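Side-chain contacts in ABC transporter, substrate binding protein (Agrobacterium tumefaciens, PDB 3C9H), which probably captures a solute in the periplasm and hands it to an ABC importer, and binds a magnesium ion: residues V37-L42 against Y74-K79; V78-T81 against K86-D89. All blocks are in the same frame, centred on the assembly; numbering follows the deposited sequence.

Contact 1 of 2, residues V37-L42 against Y74-K79; sequences VVYSSL and YDRIVK. With MG (magnesium ion), chain C.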
loop_
_atom_site.group_PDB
_atom_site.type_symbol
_atom_site.label_atom_id
_atom_site.label_comp_id
_atom_site.label_asym_id
_atom_site.label_seq_id
_atom_site.Cartn_x
_atom_site.Cartn_y
_atom_site.Cartn_z
ATOM N N VAL A 37 -13.852 -10.118 11.621
ATOM C CA VAL A 37 -13.483 -10.459 10.269
ATOM C C VAL A 37 -12.826 -9.230 9.619
ATOM O O VAL A 37 -13.414 -8.152 9.590
ATOM C CB VAL A 37 -14.671 -10.936 9.433
ATOM C CG1 VAL A 37 -14.232 -11.198 8.007
ATOM C CG2 VAL A 37 -15.277 -12.244 10.063
ATOM N N VAL A 38 -11.626 -9.423 9.089
ATOM C CA VAL A 38 -10.839 -8.346 8.454
ATOM C C VAL A 38 -10.548 -8.705 6.996
ATOM O O VAL A 38 -10.037 -9.790 6.721
ATOM C CB VAL A 38 -9.488 -8.119 9.238
ATOM C CG1 VAL A 38 -8.635 -7.033 8.585
ATOM C CG2 VAL A 38 -9.749 -7.849 10.742
ATOM N N TYR A 39 -10.888 -7.828 6.047
ATOM C CA TYR A 39 -10.305 -7.892 4.697
ATOM C C TYR A 39 -9.190 -6.861 4.588
ATOM O O TYR A 39 -9.439 -5.660 4.721
ATOM C CB TYR A 39 -11.304 -7.627 3.585
ATOM C CG TYR A 39 -12.533 -8.512 3.580
ATOM C CD1 TYR A 39 -12.611 -9.672 4.348
ATOM C CD2 TYR A 39 -13.641 -8.160 2.782
ATOM C CE1 TYR A 39 -13.772 -10.455 4.318
ATOM C CE2 TYR A 39 -14.767 -8.899 2.769
ATOM C CZ TYR A 39 -14.833 -10.062 3.526
ATOM O OH TYR A 39 -15.993 -10.803 3.480
ATOM N N SER A 40 -7.974 -7.333 4.349
ATOM C CA SER A 40 -6.769 -6.484 4.360
ATOM C C SER A 40 -5.753 -6.834 3.300
ATOM O O SER A 40 -5.592 -7.977 2.892
ATOM C CB SER A 40 -6.135 -6.525 5.737
ATOM O OG SER A 40 -4.894 -5.853 5.794
ATOM N N SER A 41 -5.071 -5.819 2.804
ATOM C CA SER A 41 -4.026 -6.041 1.841
ATOM C C SER A 41 -2.661 -6.105 2.506
ATOM O O SER A 41 -1.687 -6.337 1.819
ATOM C CB SER A 41 -4.036 -4.975 0.756
ATOM O OG SER A 41 -3.655 -3.690 1.254
ATOM N N LEU A 42 -2.599 -5.863 3.816
ATOM C CA LEU A 42 -1.349 -5.898 4.554
ATOM C C LEU A 42 -0.916 -7.359 4.660
ATOM O O LEU A 42 -1.628 -8.195 5.240
ATOM C CB LEU A 42 -1.473 -5.231 5.927
ATOM C CG LEU A 42 -0.195 -5.212 6.814
ATOM C CD1 LEU A 42 0.989 -4.488 6.165
ATOM C CD2 LEU A 42 -0.439 -4.623 8.173
ATOM N N TYR A 74 -12.231 -4.338 -2.520
ATOM C CA TYR A 74 -13.292 -3.514 -3.109
ATOM C C TYR A 74 -14.416 -4.367 -3.718
ATOM O O TYR A 74 -15.592 -4.226 -3.373
ATOM C CB TYR A 74 -12.686 -2.580 -4.180
ATOM C CG TYR A 74 -13.738 -1.735 -4.883
ATOM C CD1 TYR A 74 -14.173 -0.533 -4.347
ATOM C CD2 TYR A 74 -14.283 -2.150 -6.090
ATOM C CE1 TYR A 74 -15.170 0.222 -4.988
ATOM C CE2 TYR A 74 -15.249 -1.396 -6.737
ATOM C CZ TYR A 74 -15.691 -0.223 -6.186
ATOM O OH TYR A 74 -16.676 0.508 -6.840
ATOM N N ASP A 75 -14.061 -5.230 -4.659
ATOM C CA ASP A 75 -15.053 -6.058 -5.346
ATOM C C ASP A 75 -15.894 -6.899 -4.401
ATOM O O ASP A 75 -17.117 -7.033 -4.571
ATOM C CB ASP A 75 -14.377 -6.992 -6.350
ATOM C CG ASP A 75 -13.877 -6.283 -7.558
ATOM O OD1 ASP A 75 -14.271 -5.122 -7.787
ATOM O OD2 ASP A 75 -13.085 -6.904 -8.302
ATOM N N ARG A 76 -15.254 -7.481 -3.407
ATOM C CA ARG A 76 -15.941 -8.358 -2.487
ATOM C C ARG A 76 -16.907 -7.621 -1.560
ATOM O O ARG A 76 -18.031 -8.069 -1.323
ATOM C CB ARG A 76 -14.929 -9.109 -1.665
ATOM C CG ARG A 76 -15.531 -10.118 -0.737
ATOM C CD ARG A 76 -14.548 -11.242 -0.462
ATOM N NE ARG A 76 -14.969 -11.943 0.744
ATOM C CZ ARG A 76 -14.221 -12.764 1.446
ATOM N NH1 ARG A 76 -12.957 -12.966 1.108
ATOM N NH2 ARG A 76 -14.726 -13.306 2.558
ATOM N N ILE A 77 -16.472 -6.487 -1.033
ATOM C CA ILE A 77 -17.342 -5.694 -0.183
ATOM C C ILE A 77 -18.576 -5.213 -0.970
ATOM O O ILE A 77 -19.709 -5.278 -0.468
ATOM C CB ILE A 77 -16.570 -4.512 0.467
ATOM C CG1 ILE A 77 -15.630 -5.059 1.551
ATOM C CG2 ILE A 77 -17.565 -3.474 1.035
ATOM C CD1 ILE A 77 -14.684 -4.053 2.168
ATOM N N VAL A 78 -18.360 -4.752 -2.194
ATOM C CA VAL A 78 -19.476 -4.314 -3.060
ATOM C C VAL A 78 -20.434 -5.486 -3.364
ATOM O O VAL A 78 -21.647 -5.352 -3.251
ATOM C CB VAL A 78 -18.981 -3.702 -4.386
ATOM C CG1 VAL A 78 -20.197 -3.460 -5.398
ATOM C CG2 VAL A 78 -18.251 -2.398 -4.138
ATOM N N LYS A 79 -19.885 -6.615 -3.771
ATOM C CA LYS A 79 -20.692 -7.800 -4.075
ATOM C C LYS A 79 -21.484 -8.334 -2.901
ATOM O O LYS A 79 -22.670 -8.621 -3.035
ATOM C CB LYS A 79 -19.824 -8.914 -4.613
ATOM C CG LYS A 79 -19.521 -8.725 -6.045
ATOM C CD LYS A 79 -18.671 -9.861 -6.573
ATOM C CE LYS A 79 -17.910 -9.477 -7.857
ATOM N NZ LYS A 79 -16.538 -10.102 -7.793
HETATM MG MG MG C . -0.427 -7.272 0.179
HETATM O O HOH W 1 -1.566 -9.244 0.068
#

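Contact 2 of 2, residues V78-T81 against K86-D89; sequences VKET and KTAD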
loop_
_atom_site.group_PDB
_atom_site.type_symbol
_atom_site.label_atom_id
_atom_site.label_comp_id
_atom_site.label_asym_id
_atom_site.label_seq_id
_atom_site.Cartn_x
_atom_site.Cartn_y
_atom_site.Cartn_z
ATOM N N VAL A 78 -18.360 -4.752 -2.194
ATOM C CA VAL A 78 -19.476 -4.314 -3.060
ATOM C C VAL A 78 -20.434 -5.486 -3.364
ATOM O O VAL A 78 -21.647 -5.352 -3.251
ATOM C CB VAL A 78 -18.981 -3.702 -4.386
ATOM C CG1 VAL A 78 -20.197 -3.460 -5.398
ATOM C CG2 VAL A 78 -18.251 -2.398 -4.138
ATOM N N LYS A 79 -19.885 -6.615 -3.771
ATOM C CA LYS A 79 -20.692 -7.800 -4.075
ATOM C C LYS A 79 -21.484 -8.334 -2.901
ATOM O O LYS A 79 -22.670 -8.621 -3.035
ATOM C CB LYS A 79 -19.824 -8.914 -4.613
ATOM C CG LYS A 79 -19.521 -8.725 -6.045
ATOM C CD LYS A 79 -18.671 -9.861 -6.573
ATOM C CE LYS A 79 -17.910 -9.477 -7.857
ATOM N NZ LYS A 79 -16.538 -10.102 -7.793
ATOM N N GLU A 80 -20.829 -8.477 -1.758
ATOM C CA GLU A 80 -21.476 -8.988 -0.568
ATOM C C GLU A 80 -22.550 -8.030 -0.069
ATOM O O GLU A 80 -23.655 -8.451 0.238
ATOM C CB GLU A 80 -20.463 -9.307 0.538
ATOM C CG GLU A 80 -19.628 -10.547 0.209
ATOM C CD GLU A 80 -18.434 -10.792 1.138
ATOM O OE1 GLU A 80 -18.032 -9.892 1.917
ATOM O OE2 GLU A 80 -17.877 -11.924 1.074
ATOM N N THR A 81 -22.230 -6.745 -0.028
ATOM C CA THR A 81 -23.176 -5.745 0.418
ATOM C C THR A 81 -24.387 -5.727 -0.527
ATOM O O THR A 81 -25.513 -5.799 -0.066
ATOM C CB THR A 81 -22.546 -4.338 0.494
ATOM O OG1 THR A 81 -21.412 -4.365 1.378
ATOM C CG2 THR A 81 -23.579 -3.311 1.029
ATOM N N LYS A 86 -23.888 -10.076 4.903
ATOM C CA LYS A 86 -22.904 -9.386 5.699
ATOM C C LYS A 86 -21.514 -9.444 5.031
ATOM O O LYS A 86 -21.254 -10.226 4.106
ATOM C CB LYS A 86 -22.946 -9.877 7.162
ATOM C CG LYS A 86 -24.302 -9.480 7.893
ATOM C CD LYS A 86 -24.457 -7.944 8.074
ATOM C CE LYS A 86 -25.884 -7.435 8.239
ATOM N NZ LYS A 86 -26.002 -6.002 7.743
ATOM N N THR A 87 -20.633 -8.566 5.475
ATOM C CA THR A 87 -19.301 -8.465 4.901
ATOM C C THR A 87 -18.307 -8.289 6.054
ATOM O O THR A 87 -18.660 -8.480 7.213
ATOM C CB THR A 87 -19.253 -7.336 3.801
ATOM O OG1 THR A 87 -18.072 -7.454 3.001
ATOM C CG2 THR A 87 -19.312 -5.915 4.386
ATOM N N ALA A 88 -17.072 -7.934 5.736
ATOM C CA ALA A 88 -16.025 -7.739 6.749
ATOM C C ALA A 88 -16.430 -6.675 7.769
ATOM O O ALA A 88 -17.239 -5.774 7.483
ATOM C CB ALA A 88 -14.709 -7.328 6.072
ATOM N N ASP A 89 -15.832 -6.767 8.949
ATOM C CA ASP A 89 -16.031 -5.785 9.991
ATOM C C ASP A 89 -15.048 -4.602 9.865
ATOM O O ASP A 89 -15.301 -3.520 10.421
ATOM C CB ASP A 89 -15.861 -6.471 11.339
ATOM C CG ASP A 89 -16.806 -7.663 11.507
ATOM O OD1 ASP A 89 -17.966 -7.528 11.100
ATOM O OD2 ASP A 89 -16.401 -8.728 12.011
#

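Contact 1 of 2, residues V37-L42 against Y74-K79
A strand-on-helix contact in one lobe of a periplasmic binding protein brings Tyr39 of strand 35-40 against Arg76 and Ile77 on helix 70-82. CZ of Tyr39 sits over one face of the Arg76 guanidinium, toward its rim, 3.5 Å from CZ of Arg76. The two planes are 44° apart, a tilted overlap rather than a parallel stack. Arg76 gets there with CG anti to its backbone N (chi1 -176°) and a chain extended as far as NE; the side chains cross at about a right angle, with Arg76 CG 3.8 Å from CE2 of Tyr39. Tyr39 OH lies 3.0 Å from Arg76 NH2 and hydrogen-bonds to Glu80. A salt bridge to Glu66 holds Arg76 NH1. As in other members of the solute-binding protein family, helices pack on the strands of the lobe; strand 35-40 runs between strands 62-67 and 90-93, parallel to both. Ile77 adds an apolar touch, its CG1 approaching CD2 of Tyr39 obliquely at 3.9 Å. Where the strand gives way to loop, Ser40 OG accepts from Leu42 N at 3.0 Å in an ST turn. The carbonyl oxygen of Ser41 binds magnesium at 2.3 Å, and Asp43 and a water are also ligands of the ion.

Contact 2 of 2, residues V78-T81 against K86-D89
Glu80 and Thr87 face each other with their CA atoms 5.9 Å apart, and Thr81 and Lys86 are similarly close at 6.4 Å, as the chain leaves helix 70-82 and doubles back through a loop. This is the helix-to-strand connection of an alpha/beta lobe in the solute-binding fold: residues 86-89 lead straight into strand 90-93. The main polar link is a hydrogen bond from Thr87 OG1 to Glu80 OE1, 2.7 Å long, which reaches the carboxylate oxygen nearly along its C-O axis. Thr87 presents that hydroxyl by setting OG1 anti to the backbone N (chi1 -165°). Glu80 extends beyond CG, and its carboxylate is held at both oxygens: OE1 also takes a hydrogen bond with Tyr39 OH, while OE2 forms a salt bridge with Arg76 NE. These partners should fix the rotation of the carboxylate and probably favour its charged form. Nearer the helix backbone, Glu80 CB packs on the carbonyl of the loop, 3.8 Å from Lys86 O. The Lys86 side chain starts away from the helix. Thr81 turns its hydroxyl back to Ile77 O within the helix, and the same OG1 atom lies 4.0 Å from the methyl CG2 of Thr87.

How the contacts relate
Contact 1 is the more buried of the two, where helix 70-82 lies against a central strand; contact 2 is partly buried, farther from the centre of the chain, with Lys86 exposed at its margin. Both use helix 70-82 and share Val78 and Lys79, and their centres are about 8 Å apart. Aromatic, guanidinium and aliphatic groups dominate contact 1, whereas contact 2 relies on a hydroxyl-carboxylate bond beside the returning loop. They join directly: Glu80 of contact 2 serves side chains of both, and Tyr39 CG packs 3.5 Å from Ala88 CB. The strand and the loop also meet through backbone, with Val37 O 2.9 Å from Asp89 N.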